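Local coordinates for protein probable hydrolase (Pseudomonas aeruginosa, PDB 7AL6) that is of unknown function but adopts the alpha/beta hydrolase fold and may act as a hydrolase, possibly a lipolytic one, at residues Q236-L239 against R244-A247; D126-Y131 against E250-E255. All blocks are in the same frame, centred on the assembly; numbering follows the deposited sequence.

Contact 1: residues Q236-L239 against R244-A247; sequences QGML and RMRA
Leu-239 lays its isobutyl group across the side chain of Met-245, the two meeting at about a right angle, where two short consecutive helices of an alpha/beta-hydrolase fold, 238-241 and 245-250, pack after strand 229-234. The main overlap is made by Leu-239 CD2, which lies 3.2 Å from Met-245 CB, closer than normal van der Waals contact; Met-245 CG is also near, at 4.1 Å from the same Leu-239 CD2. With its CG anti to the carbonyl carbon (chi1 -78°), Leu-239 turns both methyls toward 244-247. Met-238 adds a looser apolar touch, its CG 4.3 Å from Met-245 CG, and Met-245 is itself folded back by bends at chi2 and chi3. No hydrogen bond spans the contact. At the start of the first helix Gly-237 occupies the N-cap position, and Met-238 N is hydrogen-bonded to Asp-126 OD2, the acid of a probable Ser-His-Asp triad with Ser-102 and His-263. On the exposed side, Arg-246 leaves its backbone with CG anti to N (chi1 174°) and bends at chi3, bringing guanidinium atom NH2 obliquely to within 3.7 Å of Leu-239 CD1.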
ATOM      1  N   GLN A 236      -4.572  31.008 -29.809  1.00 31.56           N
ATOM      2  CA  GLN A 236      -5.802  30.199 -29.697  1.00 37.13           C
ATOM      3  C   GLN A 236      -5.849  29.378 -28.403  1.00 47.12           C
ATOM      4  O   GLN A 236      -6.686  28.498 -28.331  1.00 46.23           O
ATOM      5  CB  GLN A 236      -5.950  29.362 -30.955  1.00 43.28           C
ATOM      6  CG  GLN A 236      -6.557  30.167 -32.081  1.00 56.96           C
ATOM      7  CD  GLN A 236      -6.727  29.341 -33.321  1.00 70.34           C
ATOM      8  OE1 GLN A 236      -5.794  29.153 -34.081  1.00 72.96           O
ATOM      9  NE2 GLN A 236      -7.928  28.832 -33.522  1.00 83.53           N
ATOM     10  N   GLY A 237      -5.004  29.653 -27.411  1.00 41.39           N
ATOM     11  CA  GLY A 237      -5.023  28.947 -26.144  1.00 36.60           C
ATOM     12  C   GLY A 237      -5.696  29.737 -25.033  1.00 55.56           C
ATOM     13  O   GLY A 237      -6.796  30.270 -25.218  1.00 41.77           O
ATOM     14  N   MET A 238      -5.007  29.835 -23.886  1.00 57.71           N
ATOM     15  CA  MET A 238      -5.530  30.458 -22.663  1.00 59.89           C
ATOM     16  C   MET A 238      -6.228  31.800 -22.859  1.00 61.93           C
ATOM     17  O   MET A 238      -7.336  32.010 -22.354  1.00 60.73           O
ATOM     18  CB  MET A 238      -4.360  30.650 -21.694  1.00 53.53           C
ATOM     19  CG  MET A 238      -4.586  31.596 -20.520  1.00 54.20           C
ATOM     20  SD  MET A 238      -3.283  31.376 -19.243  1.00 54.84           S
ATOM     21  CE  MET A 238      -1.872  32.134 -20.005  1.00 42.31           C
ATOM     22  N   LEU A 239      -5.564  32.738 -23.533  1.00 54.65           N
ATOM     23  CA  LEU A 239      -6.082  34.102 -23.627  1.00 70.34           C
ATOM     24  C   LEU A 239      -7.335  34.184 -24.500  1.00 66.88           C
ATOM     25  O   LEU A 239      -8.235  34.992 -24.238  1.00 62.56           O
ATOM     26  CB  LEU A 239      -4.992  35.019 -24.173  1.00 55.95           C
ATOM     27  CG  LEU A 239      -3.941  35.414 -23.142  1.00 61.59           C
ATOM     28  CD1 LEU A 239      -3.145  36.626 -23.647  1.00 64.79           C
ATOM     29  CD2 LEU A 239      -4.546  35.716 -21.774  1.00 66.95           C
ATOM     30  N   ARG A 244      -9.759  38.123 -19.725  1.00 72.47           N
ATOM     31  CA  ARG A 244      -9.586  38.815 -18.419  1.00 72.73           C
ATOM     32  C   ARG A 244      -8.119  38.702 -17.961  1.00 74.31           C
ATOM     33  O   ARG A 244      -7.640  39.585 -17.259  1.00 61.01           O
ATOM     34  CB  ARG A 244     -10.576  38.259 -17.398  1.00 72.54           C
ATOM     35  CG  ARG A 244     -11.782  39.162 -17.189  1.00 87.59           C
ATOM     36  CD  ARG A 244     -12.666  38.765 -16.018  1.00 93.82           C
ATOM     37  NE  ARG A 244     -11.964  38.659 -14.747  1.00104.38           N
ATOM     38  CZ  ARG A 244     -12.304  37.818 -13.777  1.00103.98           C
ATOM     39  NH1 ARG A 244     -11.610  37.777 -12.655  1.00 95.87           N
ATOM     40  NH2 ARG A 244     -13.351  37.032 -13.926  1.00 92.78           N
ATOM     41  N   MET A 245      -7.437  37.632 -18.351  1.00 68.41           N
ATOM     42  CA  MET A 245      -6.024  37.345 -18.041  1.00 61.80           C
ATOM     43  C   MET A 245      -5.126  38.467 -18.562  1.00 60.48           C
ATOM     44  O   MET A 245      -4.150  38.767 -17.901  1.00 47.59           O
ATOM     45  CB  MET A 245      -5.605  36.056 -18.750  1.00 60.73           C
ATOM     46  CG  MET A 245      -5.899  34.804 -17.969  1.00 69.47           C
ATOM     47  SD  MET A 245      -4.992  34.694 -16.436  1.00 59.53           S
ATOM     48  CE  MET A 245      -3.430  35.370 -16.967  1.00 52.23           C
ATOM     49  N   ARG A 246      -5.447  39.053 -19.713  1.00 57.49           N
ATOM     50  CA  ARG A 246      -4.567  40.030 -20.391  1.00 52.72           C
ATOM     51  C   ARG A 246      -4.255  41.190 -19.452  1.00 50.86           C
ATOM     52  O   ARG A 246      -3.118  41.590 -19.398  1.00 50.68           O
ATOM     53  CB  ARG A 246      -5.272  40.466 -21.673  1.00 67.39           C
ATOM     54  CG  ARG A 246      -4.587  41.579 -22.441  1.00 68.97           C
ATOM     55  CD  ARG A 246      -5.143  41.637 -23.844  1.00 73.33           C
ATOM     56  NE  ARG A 246      -4.041  41.557 -24.772  1.00 85.59           N
ATOM     57  CZ  ARG A 246      -3.761  40.515 -25.538  1.00 89.98           C
ATOM     58  NH1 ARG A 246      -2.710  40.569 -26.331  1.00 76.53           N
ATOM     59  NH2 ARG A 246      -4.525  39.440 -25.531  1.00 82.75           N
ATOM     60  N   ALA A 247      -5.225  41.668 -18.695  1.00 46.43           N
ATOM     61  CA  ALA A 247      -4.996  42.763 -17.755  1.00 48.57           C
ATOM     62  C   ALA A 247      -4.175  42.310 -16.553  1.00 43.52           C
ATOM     63  O   ALA A 247      -3.355  43.070 -16.029  1.00 46.10           O
ATOM     64  CB  ALA A 247      -6.330  43.336 -17.280  1.00 53.08           C
TER

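Contact 2: residues D126-Y131 against E250-E255; sequences DGLIPY and ETLPFE. With EDO (1,2-ethanediol), chain H.
Leu-128 makes both of the apolar contacts between these loops, one with each methyl. Its CG is anti to the backbone N (chi1 -173°), which carries the forked end across to 250-255. Leu-128 CD2 meets Leu-252 CD1 tip to tip at 3.9 Å, while Leu-128 CD1 comes to the edge of the Phe-254 ring, near its plane, 3.6 Å from CE2. One face of that ring is covered within its own segment by Leu-252 CB, 4.1 Å above the plane and over the ring centre, so Leu-252 meets the ring over a face and Leu-128 at an edge. Polar bonds lie away from this buried patch. An ethanediol, probably from the crystallisation liquor, gives a hydrogen bond from O2 to Pro-253 O (2.9 Å), and Glu-255 OE1 forms a salt bridge with Arg-286. Asp-126 is hydrogen-bonded through OD1 to Ala-234 N and through OD2 to His-263 ND1, consistent with the acid of a Ser-His-Asp triad. In the alpha/beta-hydrolase fold, the contact bridges the loop after strand 119-125 and the entry to edge strand 255-259, with Leu-128 also against helices 103-114 and 245-250, and Leu-252 and Phe-254 against Val-222 of helix 215-223.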
ATOM      1  N   ASP A 126       1.522  28.638 -21.705  1.00 28.37           N
ATOM      2  CA  ASP A 126       0.057  28.811 -21.733  1.00 24.48           C
ATOM      3  C   ASP A 126      -0.633  28.400 -20.436  1.00 26.26           C
ATOM      4  O   ASP A 126      -1.657  27.807 -20.530  1.00 28.36           O
ATOM      5  CB  ASP A 126      -0.522  28.047 -22.913  1.00 29.67           C
ATOM      6  CG  ASP A 126      -1.693  28.769 -23.538  1.00 39.12           C
ATOM      7  OD1 ASP A 126      -1.557  29.939 -23.766  1.00 31.12           O
ATOM      8  OD2 ASP A 126      -2.703  28.148 -23.744  1.00 30.19           O
ATOM      9  N   GLY A 127      -0.054  28.697 -19.288  1.00 28.76           N
ATOM     10  CA  GLY A 127      -0.649  28.432 -17.973  1.00 25.61           C
ATOM     11  C   GLY A 127      -0.103  29.380 -16.941  1.00 20.38           C
ATOM     12  O   GLY A 127       1.018  29.757 -17.069  1.00 28.01           O
ATOM     13  N   LEU A 128      -0.884  29.708 -15.934  1.00 25.21           N
ATOM     14  CA  LEU A 128      -0.465  30.589 -14.864  1.00 36.05           C
ATOM     15  C   LEU A 128      -1.141  30.267 -13.540  1.00 27.20           C
ATOM     16  O   LEU A 128      -0.471  29.912 -12.543  1.00 29.77           O
ATOM     17  CB  LEU A 128      -0.756  32.038 -15.263  1.00 33.20           C
ATOM     18  CG  LEU A 128      -0.203  33.051 -14.267  1.00 36.92           C
ATOM     19  CD1 LEU A 128       1.330  32.926 -14.288  1.00 38.90           C
ATOM     20  CD2 LEU A 128      -0.600  34.458 -14.577  1.00 42.64           C
ATOM     21  N   ILE A 129      -2.463  30.388 -13.498  1.00 26.09           N
ATOM     22  CA  ILE A 129      -3.183  30.193 -12.242  1.00 25.62           C
ATOM     23  C   ILE A 129      -4.269  29.153 -12.465  1.00 28.26           C
ATOM     24  O   ILE A 129      -4.705  28.928 -13.599  1.00 27.77           O
ATOM     25  CB  ILE A 129      -3.808  31.505 -11.720  1.00 37.08           C
ATOM     26  CG1 ILE A 129      -4.534  32.220 -12.847  1.00 37.97           C
ATOM     27  CG2 ILE A 129      -2.729  32.420 -11.111  1.00 43.11           C
ATOM     28  CD1 ILE A 129      -5.424  33.361 -12.359  1.00 41.71           C
ATOM     29  N   PRO A 130      -4.761  28.542 -11.392  1.00 26.61           N
ATOM     30  CA  PRO A 130      -5.868  27.592 -11.542  1.00 32.40           C
ATOM     31  C   PRO A 130      -7.211  28.302 -11.551  1.00 45.69           C
ATOM     32  O   PRO A 130      -7.272  29.521 -11.336  1.00 35.90           O
ATOM     33  CB  PRO A 130      -5.721  26.711 -10.301  1.00 29.50           C
ATOM     34  CG  PRO A 130      -5.247  27.722  -9.232  1.00 28.04           C
ATOM     35  CD  PRO A 130      -4.307  28.641  -9.988  1.00 29.92           C
ATOM     36  N   TYR A 131      -8.286  27.537 -11.773  1.00 44.13           N
ATOM     37  CA  TYR A 131      -9.632  27.996 -11.439  1.00 43.20           C
ATOM     38  C   TYR A 131      -9.774  28.149  -9.933  1.00 41.16           C
ATOM     39  O   TYR A 131      -9.272  27.327  -9.160  1.00 37.84           O
ATOM     40  CB  TYR A 131     -10.681  27.021 -11.970  1.00 48.35           C
ATOM     41  CG  TYR A 131     -10.858  27.083 -13.467  1.00 53.04           C
ATOM     42  CD1 TYR A 131     -10.873  28.306 -14.132  1.00 65.36           C
ATOM     43  CD2 TYR A 131     -10.994  25.929 -14.216  1.00 62.18           C
ATOM     44  CE1 TYR A 131     -11.021  28.378 -15.512  1.00 69.30           C
ATOM     45  CE2 TYR A 131     -11.155  25.989 -15.597  1.00 73.21           C
ATOM     46  CZ  TYR A 131     -11.163  27.219 -16.237  1.00 77.06           C
ATOM     47  OH  TYR A 131     -11.314  27.303 -17.607  1.00 92.74           O
ATOM     48  N   GLU A 250      -0.428  42.193 -17.569  1.00 49.06           N
ATOM     49  CA  GLU A 250       0.114  43.569 -17.686  1.00 44.89           C
ATOM     50  C   GLU A 250       0.644  44.068 -16.327  1.00 45.19           C
ATOM     51  O   GLU A 250       1.491  44.930 -16.349  1.00 49.72           O
ATOM     52  CB  GLU A 250      -0.916  44.460 -18.396  1.00 54.07           C
ATOM     53  CG  GLU A 250      -1.123  44.049 -19.853  1.00 60.48           C
ATOM     54  CD  GLU A 250      -2.253  44.663 -20.674  1.00 77.44           C
ATOM     55  OE1 GLU A 250      -3.114  45.376 -20.126  1.00 71.40           O
ATOM     56  OE2 GLU A 250      -2.271  44.413 -21.878  1.00 70.67           O
ATOM     57  N   THR A 251       0.168  43.560 -15.190  1.00 42.14           N
ATOM     58  CA  THR A 251       0.638  43.914 -13.831  1.00 36.17           C
ATOM     59  C   THR A 251       1.740  42.966 -13.331  1.00 39.17           C
ATOM     60  O   THR A 251       2.046  43.045 -12.168  1.00 37.86           O
ATOM     61  CB  THR A 251      -0.512  43.937 -12.818  1.00 38.73           C
ATOM     62  OG1 THR A 251      -0.939  42.624 -12.490  1.00 45.53           O
ATOM     63  CG2 THR A 251      -1.708  44.699 -13.320  1.00 51.81           C
ATOM     64  N   LEU A 252       2.301  42.084 -14.152  1.00 37.01           N
ATOM     65  CA  LEU A 252       3.269  41.116 -13.671  1.00 34.75           C
ATOM     66  C   LEU A 252       4.587  41.317 -14.391  1.00 27.00           C
ATOM     67  O   LEU A 252       4.612  41.644 -15.573  1.00 30.32           O
ATOM     68  CB  LEU A 252       2.814  39.660 -13.889  1.00 35.00           C
ATOM     69  CG  LEU A 252       1.495  39.238 -13.272  1.00 37.23           C
ATOM     70  CD1 LEU A 252       1.122  37.807 -13.700  1.00 36.98           C
ATOM     71  CD2 LEU A 252       1.544  39.369 -11.762  1.00 33.80           C
ATOM     72  N   PRO A 253       5.677  41.091 -13.733  1.00 29.75           N
ATOM     73  CA  PRO A 253       6.960  41.312 -14.391  1.00 29.27           C
ATOM     74  C   PRO A 253       7.413  40.145 -15.243  1.00 33.65           C
ATOM     75  O   PRO A 253       8.611  40.048 -15.528  1.00 31.38           O
ATOM     76  CB  PRO A 253       7.918  41.526 -13.212  1.00 33.39           C
ATOM     77  CG  PRO A 253       7.346  40.570 -12.151  1.00 33.68           C
ATOM     78  CD  PRO A 253       5.827  40.781 -12.303  1.00 28.53           C
ATOM     79  N   PHE A 254       6.518  39.238 -15.634  1.00 34.62           N
ATOM     80  CA  PHE A 254       6.945  38.119 -16.472  1.00 27.70           C
ATOM     81  C   PHE A 254       7.224  38.590 -17.896  1.00 34.76           C
ATOM     82  O   PHE A 254       6.509  39.437 -18.428  1.00 32.25           O
ATOM     83  CB  PHE A 254       5.878  37.009 -16.484  1.00 30.20           C
ATOM     84  CG  PHE A 254       5.443  36.540 -15.112  1.00 32.77           C
ATOM     85  CD1 PHE A 254       6.229  36.749 -13.994  1.00 28.57           C
ATOM     86  CD2 PHE A 254       4.239  35.871 -14.950  1.00 36.70           C
ATOM     87  CE1 PHE A 254       5.818  36.322 -12.749  1.00 34.74           C
ATOM     88  CE2 PHE A 254       3.837  35.434 -13.702  1.00 33.62           C
ATOM     89  CZ  PHE A 254       4.627  35.652 -12.610  1.00 32.91           C
ATOM     90  N   GLU A 255       8.262  38.022 -18.527  1.00 30.87           N
ATOM     91  CA  GLU A 255       8.436  38.173 -19.967  1.00 33.05           C
ATOM     92  C   GLU A 255       7.323  37.409 -20.696  1.00 41.12           C
ATOM     93  O   GLU A 255       6.978  36.285 -20.326  1.00 34.74           O
ATOM     94  CB  GLU A 255       9.811  37.651 -20.411  1.00 32.71           C
ATOM     95  CG  GLU A 255      11.035  38.335 -19.732  1.00 33.42           C
ATOM     96  CD  GLU A 255      12.373  37.655 -20.085  1.00 27.10           C
ATOM     97  OE1 GLU A 255      12.539  37.230 -21.242  1.00 39.12           O
ATOM     98  OE2 GLU A 255      13.278  37.540 -19.215  1.00 36.08           O
TER
HETATM   99  C1  EDO H 404      12.519  37.645 -16.388  1.00 42.33           C
HETATM  100  O1  EDO H 404      13.580  38.562 -16.304  1.00 49.34           O
HETATM  101  C2  EDO H 404      11.201  38.281 -16.211  1.00 47.48           C
HETATM  102  O2  EDO H 404      10.471  37.919 -15.097  1.00 39.03           O

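Overall arrangement
All three touching side chains of contact 2 are buried, whereas contact 1 runs from buried Met-245 out to exposed Arg-246. Their centres lie about 9 Å apart on the same side of the chain's centre, and helix 245-250 serves both: residues 244-247 form one side of contact 1, and the chain leaving the helix supplies 250-255. Direct packing joins them, Met-245 CE lying 3.8 Å from Leu-128 CD2, and the Asp-126 carboxylate ties 126-131 to the N-terminal end of helix 238-241. Contact 1 joins segments whose closest ends are 5 residues apart, through leucine methyls and methionine methylenes, with an arginine guanidinium at the exposed side; contact 2 joins segments whose closest ends are 119 apart, adding an aromatic edge.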